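PDB 3KXW: saframycin Mx1 synthetase B from Legionella pneumophila subsp. pneumophila, which belongs to the ANL superfamily of AMP-binding enzymes and is also known as a fatty acid AMP ligase. Local coordinates for residues Phe72-Pro77 against Pro216-Met221; Ile210-Leu215 against Ile238-Phe243. All coordinates share one frame; numbering follows the deposited sequence.

Overall arrangement
Residues 210-215 of contact 2 run straight on into residues 216-221 of contact 1, so a single length of chain serves both, and helix 220-233 then leads back to the strand that holds Ile238 and Met239. The contact centres lie about 10 Å apart. Between them Pro242 of contact 2 wedges against contact 1, its CD 3.7 Å from Pro74 CG and its CG 3.7 Å from Pro216 N, while Met221 CE reaches Leu215 CD1 at 3.9 Å. Both contacts border the ligand 1ZZ: contact 1 supplies His219, Asp220 and Met221 to its pocket, and in contact 2 the side chain of Ile211 comes within about 4 Å of it, nearest atoms.

Contact 1 of 2, residues Phe72-Pro77 against Pro216-Met221; sequences FAPGLP and PPHHDM. With 1ZZ (5'-O-[(S)-(dodecanoyloxy)(hydroxy)phosphoryl]adenosine), chain B.
Pro217 meets Pro74 ring against ring, the two side chains crossing at about a right angle, with Pro74 CG 3.7 Å from Pro217 CD and Pro74 CB 3.8 Å from Pro217 CG. This apolar step lies in a type I turn from Pro216 to His219. His218 follows, its side chain lying toward Phe72 and Pro74 and its ring meeting that of Tyr96. At His219 the segment turns from the loop to the ligand: the residue occupies the N-cap position of helix 220-233, and CG, anti to the backbone N (chi1 174°), carries the imidazole away from Pro74 to the ligand, where NE2 makes a weak, bent hydrogen bond of 2.9 Å to 1ZZ O4. Asp220 comes over one face of that ring, toward its rim, with CG 3.8 Å above the plane; its OD1 also takes a weak bond from the backbone N of Met221. The selenomethionine Met221, bent at its last torsion (chi3 57°), lays SE 3.9 Å from C6 of the 1ZZ acyl chain. The chemistry is thus divided along the turn: proline packing joins it to the loop before helix 76-87, whereas His219 gives the phosphate end of 1ZZ a weak hydrogen bond and Met221 packs on its chain.

Contact 2 of 2, residues Ile210-Leu215 against Ile238-Phe243; sequences IIFSWL and IMMSPF
Ile238 and Phe212 form the apolar centre, the CG2 branch of the isoleucine lying 3.7 Å from CD1 of the ring and the two side chains crossing at about a right angle. With CG anti to the backbone N (chi1 -175°), the phenyl group leans across the neighbouring strand, and the carbonyl O of Ile238 sits over one of its faces. The selenomethionine Met240 approaches from the ring's edge in a Met-aromatic contact, SE 5.4 Å from the centroid; its CG also packs 3.7 Å from Trp214 CB. Farther along, Pro242 CB touches the indole at CE3. The backbones pair in parallel: Ile238 N donates to Ile211 O and Ser213 N to Ile238 O, both at 2.8 Å, and Met240 N to Ser213 O at 3.0 Å. Where the strands part, Ser213 OG accepts from Leu215 N in an ST turn, and a water donates to both Leu215 O and Met240 O, linking the two segments. The pair closes a beta-alpha-beta unit through helix 220-233, which packs on Ser213 and Met239. Strand 28-34 continues the sheet beyond Ile238 and Met239, strand 263-266 bonds to the backbone of Ile210 and Phe212, and Phe245 of helix 242-247 stacks on Trp214.

Contact 1 of 2, residues Phe72-Pro77 against Pro216-Met221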
loop_
_atom_site.group_PDB
_atom_site.type_symbol
_atom_site.label_atom_id
_atom_site.label_comp_id
_atom_site.label_asym_id
_atom_site.label_seq_id
_atom_site.Cartn_x
_atom_site.Cartn_y
_atom_site.Cartn_z
ATOM N N PHE A 72 -0.966 -15.962 2.064
ATOM C CA PHE A 72 0.469 -16.067 1.794
ATOM C C PHE A 72 1.226 -14.873 2.323
ATOM O O PHE A 72 0.748 -13.728 2.226
ATOM C CB PHE A 72 0.744 -16.128 0.278
ATOM C CG PHE A 72 0.338 -17.411 -0.360
ATOM C CD1 PHE A 72 1.208 -18.498 -0.371
ATOM C CD2 PHE A 72 -0.923 -17.530 -0.960
ATOM C CE1 PHE A 72 0.818 -19.713 -0.952
ATOM C CE2 PHE A 72 -1.314 -18.725 -1.564
ATOM C CZ PHE A 72 -0.440 -19.825 -1.551
ATOM N N ALA A 73 2.421 -15.130 2.846
ATOM C CA ALA A 73 3.409 -14.077 3.015
ATOM C C ALA A 73 3.915 -13.675 1.619
ATOM O O ALA A 73 3.720 -14.412 0.643
ATOM C CB ALA A 73 4.570 -14.569 3.899
ATOM N N PRO A 74 4.564 -12.513 1.519
ATOM C CA PRO A 74 5.158 -12.127 0.240
ATOM C C PRO A 74 6.094 -13.216 -0.296
ATOM O O PRO A 74 6.767 -13.880 0.475
ATOM C CB PRO A 74 5.972 -10.877 0.599
ATOM C CG PRO A 74 5.316 -10.319 1.830
ATOM C CD PRO A 74 4.878 -11.550 2.593
ATOM N N GLY A 75 6.147 -13.380 -1.611
ATOM C CA GLY A 75 6.987 -14.391 -2.207
ATOM C C GLY A 75 6.481 -14.846 -3.557
ATOM O O GLY A 75 5.458 -14.366 -4.064
ATOM N N LEU A 76 7.195 -15.790 -4.158
ATOM C CA LEU A 76 6.768 -16.276 -5.461
ATOM C C LEU A 76 5.506 -17.142 -5.359
ATOM O O LEU A 76 4.696 -17.132 -6.293
ATOM C CB LEU A 76 7.897 -17.019 -6.188
ATOM C CG LEU A 76 9.132 -16.155 -6.500
ATOM C CD1 LEU A 76 10.136 -16.966 -7.312
ATOM C CD2 LEU A 76 8.725 -14.898 -7.257
ATOM N N PRO A 77 5.334 -17.900 -4.251
ATOM C CA PRO A 77 4.095 -18.709 -4.201
ATOM C C PRO A 77 2.810 -17.866 -4.268
ATOM O O PRO A 77 1.852 -18.255 -4.941
ATOM C CB PRO A 77 4.203 -19.450 -2.863
ATOM C CG PRO A 77 5.697 -19.594 -2.647
ATOM C CD PRO A 77 6.321 -18.332 -3.233
ATOM N N PRO A 216 4.094 -4.277 0.360
ATOM C CA PRO A 216 3.153 -5.360 0.660
ATOM C C PRO A 216 2.413 -5.793 -0.620
ATOM O O PRO A 216 1.789 -4.942 -1.246
ATOM C CB PRO A 216 2.140 -4.707 1.617
ATOM C CG PRO A 216 2.826 -3.508 2.184
ATOM C CD PRO A 216 3.964 -3.115 1.255
ATOM N N PRO A 217 2.473 -7.079 -0.989
ATOM C CA PRO A 217 1.717 -7.536 -2.163
ATOM C C PRO A 217 0.211 -7.618 -1.852
ATOM O O PRO A 217 -0.559 -7.931 -2.749
ATOM C CB PRO A 217 2.267 -8.952 -2.436
ATOM C CG PRO A 217 3.094 -9.331 -1.277
ATOM C CD PRO A 217 3.202 -8.165 -0.315
ATOM N N HIS A 218 -0.190 -7.351 -0.608
ATOM C CA HIS A 218 -1.611 -7.390 -0.227
ATOM C C HIS A 218 -2.283 -5.994 -0.223
ATOM O O HIS A 218 -3.424 -5.820 0.237
ATOM C CB HIS A 218 -1.778 -8.027 1.146
ATOM C CG HIS A 218 -0.948 -9.264 1.362
ATOM N ND1 HIS A 218 -1.431 -10.537 1.138
ATOM C CD2 HIS A 218 0.320 -9.420 1.810
ATOM C CE1 HIS A 218 -0.500 -11.424 1.448
ATOM N NE2 HIS A 218 0.575 -10.772 1.853
ATOM N N HIS A 219 -1.540 -5.001 -0.696
ATOM C CA HIS A 219 -2.055 -3.646 -0.904
ATOM C C HIS A 219 -1.951 -3.394 -2.426
ATOM O O HIS A 219 -1.068 -3.932 -3.084
ATOM C CB HIS A 219 -1.193 -2.666 -0.105
ATOM C CG HIS A 219 -1.526 -1.223 -0.328
ATOM N ND1 HIS A 219 -0.871 -0.444 -1.262
ATOM C CD2 HIS A 219 -2.439 -0.418 0.264
ATOM C CE1 HIS A 219 -1.363 0.783 -1.227
ATOM N NE2 HIS A 219 -2.319 0.824 -0.312
ATOM N N ASP A 220 -2.874 -2.618 -2.982
ATOM C CA ASP A 220 -2.880 -2.328 -4.415
ATOM C C ASP A 220 -1.526 -1.917 -5.038
ATOM O O ASP A 220 -1.151 -2.450 -6.064
ATOM C CB ASP A 220 -3.969 -1.308 -4.775
ATOM C CG ASP A 220 -3.872 -0.032 -3.971
ATOM O OD1 ASP A 220 -2.819 0.188 -3.320
ATOM O OD2 ASP A 220 -4.850 0.760 -4.011
HETATM N N MSE A 221 -0.800 -0.991 -4.432
HETATM C CA MSE A 221 0.450 -0.525 -5.031
HETATM C C MSE A 221 1.487 -1.632 -5.270
HETATM O O MSE A 221 2.044 -1.763 -6.363
HETATM C CB MSE A 221 1.053 0.585 -4.164
HETATM C CG MSE A 221 1.883 1.552 -4.938
HETATM SE SE MSE A 221 2.051 3.328 -4.037
HETATM C CE MSE A 221 2.787 2.668 -2.371
HETATM P P 1ZZ B . -5.624 2.585 -1.174
HETATM C C1 1ZZ B . 5.136 0.726 -10.910
HETATM N N1 1ZZ B . -3.601 8.685 -1.037
HETATM O O1 1ZZ B . -2.824 4.093 -1.882
HETATM C C2 1ZZ B . 4.549 1.456 -9.694
HETATM N N2 1ZZ B . -2.205 8.733 -2.783
HETATM O O2 1ZZ B . -4.505 2.543 -2.404
HETATM C C3 1ZZ B . 3.322 2.298 -10.065
HETATM N N3 1ZZ B . -3.191 11.132 -0.190
HETATM O O3 1ZZ B . -6.917 2.204 -1.702
HETATM C C4 1ZZ B . 2.505 2.653 -8.814
HETATM N N4 1ZZ B . -1.561 12.272 -1.552
HETATM O O4 1ZZ B . -5.144 1.552 -0.030
HETATM C C5 1ZZ B . 1.546 3.834 -9.040
HETATM N N5 1ZZ B . -0.552 11.379 -3.460
HETATM O O5 1ZZ B . -5.693 4.096 -0.472
HETATM C C6 1ZZ B . 0.882 4.177 -7.700
HETATM O O6 1ZZ B . -4.702 6.718 0.001
HETATM C C7 1ZZ B . -0.029 5.417 -7.516
HETATM O O7 1ZZ B . -6.533 8.927 0.489
HETATM C C8 1ZZ B . -0.545 5.775 -6.108
HETATM O O8 1ZZ B . -7.806 7.601 -1.172
HETATM C C9 1ZZ B . -1.787 4.925 -5.796
HETATM C C10 1ZZ B . -1.992 4.625 -4.292
HETATM C C11 1ZZ B . -3.101 3.544 -4.161
HETATM C C12 1ZZ B . -3.800 3.718 -2.799
HETATM C C13 1ZZ B . -5.910 5.253 -1.251
HETATM C C14 1ZZ B . -5.886 6.387 -0.434
HETATM C C15 1ZZ B . -6.471 7.667 -1.136
HETATM C C16 1ZZ B . -5.981 8.682 -0.448
HETATM C C17 1ZZ B . -4.628 8.213 -0.220
HETATM C C18 1ZZ B . -3.029 7.972 -2.167
HETATM C C19 1ZZ B . -2.163 10.022 -2.029
HETATM C C20 1ZZ B . -3.017 9.993 -1.049
HETATM C C21 1ZZ B . -2.472 12.210 -0.391
HETATM C C22 1ZZ B . -1.407 11.307 -2.302
#

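Contact 2 of 2, residues Ile210-Leu215 against Ile238-Phe243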
loop_
_atom_site.group_PDB
_atom_site.type_symbol
_atom_site.label_atom_id
_atom_site.label_comp_id
_atom_site.label_asym_id
_atom_site.label_seq_id
_atom_site.Cartn_x
_atom_site.Cartn_y
_atom_site.Cartn_z
ATOM N N ILE A 210 13.681 -1.955 -14.924
ATOM C CA ILE A 210 13.705 -2.997 -13.911
ATOM C C ILE A 210 13.007 -2.465 -12.661
ATOM O O ILE A 210 13.333 -1.406 -12.156
ATOM C CB ILE A 210 15.141 -3.433 -13.589
ATOM C CG1 ILE A 210 15.759 -4.090 -14.841
ATOM C CG2 ILE A 210 15.171 -4.397 -12.396
ATOM C CD1 ILE A 210 17.165 -4.599 -14.626
ATOM N N ILE A 211 12.022 -3.194 -12.166
ATOM C CA ILE A 211 11.333 -2.699 -10.990
ATOM C C ILE A 211 11.833 -3.393 -9.738
ATOM O O ILE A 211 11.980 -4.617 -9.720
ATOM C CB ILE A 211 9.810 -2.885 -11.134
ATOM C CG1 ILE A 211 9.295 -2.083 -12.344
ATOM C CG2 ILE A 211 9.099 -2.522 -9.830
ATOM C CD1 ILE A 211 7.795 -2.293 -12.636
ATOM N N PHE A 212 12.109 -2.631 -8.689
ATOM C CA PHE A 212 12.366 -3.259 -7.396
ATOM C C PHE A 212 11.222 -2.925 -6.440
ATOM O O PHE A 212 10.718 -1.803 -6.448
ATOM C CB PHE A 212 13.705 -2.838 -6.782
ATOM C CG PHE A 212 14.002 -3.572 -5.530
ATOM C CD1 PHE A 212 14.661 -4.799 -5.581
ATOM C CD2 PHE A 212 13.492 -3.134 -4.307
ATOM C CE1 PHE A 212 14.873 -5.526 -4.420
ATOM C CE2 PHE A 212 13.698 -3.868 -3.159
ATOM C CZ PHE A 212 14.388 -5.074 -3.209
ATOM N N SER A 213 10.804 -3.885 -5.632
ATOM C CA SER A 213 9.771 -3.592 -4.658
ATOM C C SER A 213 9.924 -4.360 -3.369
ATOM O O SER A 213 10.170 -5.557 -3.399
ATOM C CB SER A 213 8.403 -3.878 -5.257
ATOM O OG SER A 213 7.367 -3.516 -4.352
ATOM N N TRP A 214 9.771 -3.678 -2.237
ATOM C CA TRP A 214 9.565 -4.381 -0.957
ATOM C C TRP A 214 8.116 -4.249 -0.495
ATOM O O TRP A 214 7.779 -4.701 0.600
ATOM C CB TRP A 214 10.485 -3.840 0.158
ATOM C CG TRP A 214 10.365 -2.334 0.346
ATOM C CD1 TRP A 214 11.170 -1.387 -0.202
ATOM C CD2 TRP A 214 9.386 -1.626 1.126
ATOM N NE1 TRP A 214 10.753 -0.126 0.173
ATOM C CE2 TRP A 214 9.660 -0.249 0.990
ATOM C CE3 TRP A 214 8.310 -2.021 1.926
ATOM C CZ2 TRP A 214 8.893 0.736 1.605
ATOM C CZ3 TRP A 214 7.549 -1.036 2.557
ATOM C CH2 TRP A 214 7.840 0.328 2.388
ATOM N N LEU A 215 7.273 -3.627 -1.316
ATOM C CA LEU A 215 5.910 -3.248 -0.894
ATOM C C LEU A 215 4.992 -4.426 -0.625
ATOM O O LEU A 215 5.087 -5.457 -1.272
ATOM C CB LEU A 215 5.259 -2.312 -1.914
ATOM C CG LEU A 215 5.961 -0.988 -2.225
ATOM C CD1 LEU A 215 5.182 -0.216 -3.302
ATOM C CD2 LEU A 215 6.181 -0.123 -0.952
ATOM N N ILE A 238 11.843 -7.318 -9.191
ATOM C CA ILE A 238 12.754 -7.865 -8.187
ATOM C C ILE A 238 12.242 -7.463 -6.822
ATOM O O ILE A 238 11.993 -6.279 -6.595
ATOM C CB ILE A 238 14.204 -7.284 -8.332
ATOM C CG1 ILE A 238 14.679 -7.361 -9.785
ATOM C CG2 ILE A 238 15.167 -7.981 -7.335
ATOM C CD1 ILE A 238 14.959 -8.693 -10.260
HETATM N N MSE A 239 12.066 -8.424 -5.916
HETATM C CA MSE A 239 11.289 -8.146 -4.711
HETATM C C MSE A 239 11.872 -8.702 -3.406
HETATM O O MSE A 239 12.615 -9.673 -3.399
HETATM C CB MSE A 239 9.871 -8.694 -4.876
HETATM C CG MSE A 239 9.078 -8.028 -5.994
HETATM SE SE MSE A 239 7.596 -9.228 -6.497
HETATM C CE MSE A 239 8.667 -10.600 -7.442
HETATM N N MSE A 240 11.499 -8.068 -2.307
HETATM C CA MSE A 240 11.687 -8.652 -0.996
HETATM C C MSE A 240 10.467 -8.300 -0.151
HETATM O O MSE A 240 9.582 -7.542 -0.592
HETATM C CB MSE A 240 12.957 -8.114 -0.341
HETATM C CG MSE A 240 12.878 -6.645 0.037
HETATM SE SE MSE A 240 14.590 -6.020 0.779
HETATM C CE MSE A 240 14.097 -4.151 1.043
ATOM N N SER A 241 10.417 -8.827 1.066
ATOM C CA SER A 241 9.271 -8.578 1.935
ATOM C C SER A 241 9.359 -7.240 2.682
ATOM O O SER A 241 10.442 -6.712 2.903
ATOM C CB SER A 241 9.141 -9.702 2.956
ATOM O OG SER A 241 10.216 -9.647 3.878
ATOM N N PRO A 242 8.218 -6.708 3.107
ATOM C CA PRO A 242 8.277 -5.477 3.897
ATOM C C PRO A 242 9.039 -5.703 5.191
ATOM O O PRO A 242 9.716 -4.785 5.660
ATOM C CB PRO A 242 6.801 -5.175 4.188
ATOM C CG PRO A 242 6.078 -5.802 3.065
ATOM C CD PRO A 242 6.829 -7.088 2.797
ATOM N N PHE A 243 8.936 -6.909 5.756
ATOM C CA PHE A 243 9.704 -7.236 6.965
ATOM C C PHE A 243 11.206 -6.992 6.746
ATOM O O PHE A 243 11.888 -6.409 7.589
ATOM C CB PHE A 243 9.432 -8.692 7.383
ATOM C CG PHE A 243 10.290 -9.169 8.527
ATOM C CD1 PHE A 243 9.923 -8.920 9.837
ATOM C CD2 PHE A 243 11.468 -9.854 8.284
ATOM C CE1 PHE A 243 10.723 -9.359 10.905
ATOM C CE2 PHE A 243 12.263 -10.299 9.342
ATOM C CZ PHE A 243 11.889 -10.045 10.647
HETATM O O HOH W 1 6.803 -7.768 -1.070
#